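Local coordinates for DNAation factor-related protein 4 (Drosophila melanogaster, PDB 5XPC), which is a CIDE-domain protein related to DNA fragmentation factor that probably acts as a DNA nuclease in apoptosis, its CIDE domain forming higher-order assemblies important for DNA fragmentation, at residues B[58-61]-B[62-66]. Sequence-based numbering, arbitrary orientation.
Sequences SDDE and YLKSL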
loop_
_atom_site.group_PDB
_atom_site.type_symbol
_atom_site.label_atom_id
_atom_site.label_comp_id
_atom_site.label_asym_id
_atom_site.label_seq_id
_atom_site.Cartn_x
_atom_site.Cartn_y
_atom_site.Cartn_z
ATOM N N SER B 58 13.218 -12.245 -4.748
ATOM C CA SER B 58 14.646 -12.077 -5.019
ATOM C C SER B 58 15.549 -12.485 -3.857
ATOM O O SER B 58 16.727 -12.772 -4.092
ATOM C CB SER B 58 14.962 -10.630 -5.421
ATOM O OG SER B 58 14.902 -9.759 -4.302
ATOM N N ASP B 59 15.053 -12.523 -2.622
ATOM C CA ASP B 59 15.933 -12.856 -1.505
ATOM C C ASP B 59 15.100 -13.388 -0.346
ATOM O O ASP B 59 13.872 -13.298 -0.341
ATOM C CB ASP B 59 16.815 -11.654 -1.071
ATOM C CG ASP B 59 16.018 -10.382 -0.705
ATOM O OD1 ASP B 59 14.857 -10.469 -0.253
ATOM O OD2 ASP B 59 16.592 -9.271 -0.836
ATOM N N ASP B 60 15.798 -13.973 0.629
ATOM C CA ASP B 60 15.127 -14.575 1.778
ATOM C C ASP B 60 14.308 -13.546 2.545
ATOM O O ASP B 60 13.228 -13.859 3.065
ATOM C CB ASP B 60 16.165 -15.217 2.695
ATOM C CG ASP B 60 15.540 -16.083 3.763
ATOM O OD1 ASP B 60 14.728 -16.964 3.417
ATOM O OD2 ASP B 60 15.849 -15.867 4.956
ATOM N N GLU B 61 14.807 -12.310 2.627
ATOM C CA GLU B 61 14.103 -11.280 3.380
ATOM C C GLU B 61 12.744 -10.988 2.762
ATOM O O GLU B 61 11.750 -10.814 3.482
ATOM C CB GLU B 61 14.951 -10.009 3.456
ATOM C CG GLU B 61 16.242 -10.162 4.256
ATOM C CD GLU B 61 17.323 -10.945 3.505
ATOM O OE1 GLU B 61 17.305 -10.963 2.257
ATOM O OE2 GLU B 61 18.195 -11.544 4.167
ATOM N N TYR B 62 12.671 -10.959 1.429
ATOM C CA TYR B 62 11.380 -10.781 0.778
ATOM C C TYR B 62 10.454 -11.957 1.069
ATOM O O TYR B 62 9.281 -11.759 1.399
ATOM C CB TYR B 62 11.532 -10.590 -0.735
ATOM C CG TYR B 62 10.189 -10.234 -1.340
ATOM C CD1 TYR B 62 9.624 -8.981 -1.118
ATOM C CD2 TYR B 62 9.455 -11.168 -2.067
ATOM C CE1 TYR B 62 8.378 -8.650 -1.632
ATOM C CE2 TYR B 62 8.206 -10.850 -2.587
ATOM C CZ TYR B 62 7.672 -9.585 -2.357
ATOM O OH TYR B 62 6.434 -9.259 -2.869
ATOM N N LEU B 63 10.954 -13.189 0.927
ATOM C CA LEU B 63 10.129 -14.363 1.214
ATOM C C LEU B 63 9.506 -14.270 2.601
ATOM O O LEU B 63 8.303 -14.500 2.782
ATOM C CB LEU B 63 10.956 -15.646 1.102
ATOM C CG LEU B 63 10.191 -16.898 1.577
ATOM C CD1 LEU B 63 9.057 -17.193 0.628
ATOM C CD2 LEU B 63 11.091 -18.127 1.671
ATOM N N LYS B 64 10.308 -13.919 3.596
ATOM C CA LYS B 64 9.790 -13.912 4.957
ATOM C C LYS B 64 8.903 -12.713 5.243
ATOM O O LYS B 64 8.214 -12.700 6.269
ATOM C CB LYS B 64 10.965 -14.011 5.928
ATOM C CG LYS B 64 11.499 -15.445 5.922
ATOM C CD LYS B 64 12.861 -15.615 6.539
ATOM C CE LYS B 64 13.220 -17.101 6.548
ATOM N NZ LYS B 64 14.685 -17.330 6.728
ATOM N N SER B 65 8.879 -11.723 4.349
ATOM C CA SER B 65 7.928 -10.628 4.472
ATOM C C SER B 65 6.534 -11.019 4.002
ATOM O O SER B 65 5.569 -10.310 4.311
ATOM C CB SER B 65 8.411 -9.418 3.666
ATOM O OG SER B 65 8.084 -9.562 2.283
ATOM N N LEU B 66 6.411 -12.126 3.253
ATOM C CA LEU B 66 5.130 -12.515 2.693
ATOM C C LEU B 66 4.313 -13.294 3.715
ATOM O O LEU B 66 4.870 -13.939 4.609
ATOM C CB LEU B 66 5.319 -13.368 1.445
ATOM C CG LEU B 66 6.003 -12.668 0.271
ATOM C CD1 LEU B 66 6.531 -13.689 -0.744
ATOM C CD2 LEU B 66 5.029 -11.676 -0.377
#
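An N-capped short helix, residues 60-65 of the ubiquitin-like CIDE-N domain, begins with D59 as N-cap, whose side chain accepts from Y62 N. The cap is identified by the bond from Y62 N to D59 OD1, 2.8 Å long, with an N-H...O angle of 155° and the donor lying nearly on the C-O axis. D59 holds its CG between its own backbone N and carbonyl carbon (chi1 56°), which turns OD1 toward the N-H of Y62. The same residue's O receives L63 N at 3.2 Å, so both its side chain and its backbone start the helix. The cap also faces the second subunit, where D59 OD2 pairs with K36 and OD1 accepts from G26; this acidic helix start thus meets a basic partner in the assembly.

From the residue after the cap, D60 and K64 form an i to i+4 salt bridge, with D60 OD2 offering its syn lone pair to K64 NZ at 2.6 Å. The lysine runs extended beyond CG and lays its CE 3.3 Å from D60 OD2. On the backbone, the same pair is also joined by K64 N to D60 O at 3.0 Å. D60 OD1 also accepts from L30 N of the same chain, and K64 NZ also donates to N28 O, which ties the pair to the start of helix 30-40; L63 packs on L30, L33 and F72.

The bond from S65 N to E61 O is weak, bent to 128°, and Y62 O accepts both S65 N and, in its carbonyl plane on a lone pair, S65 OG at 2.7 Å.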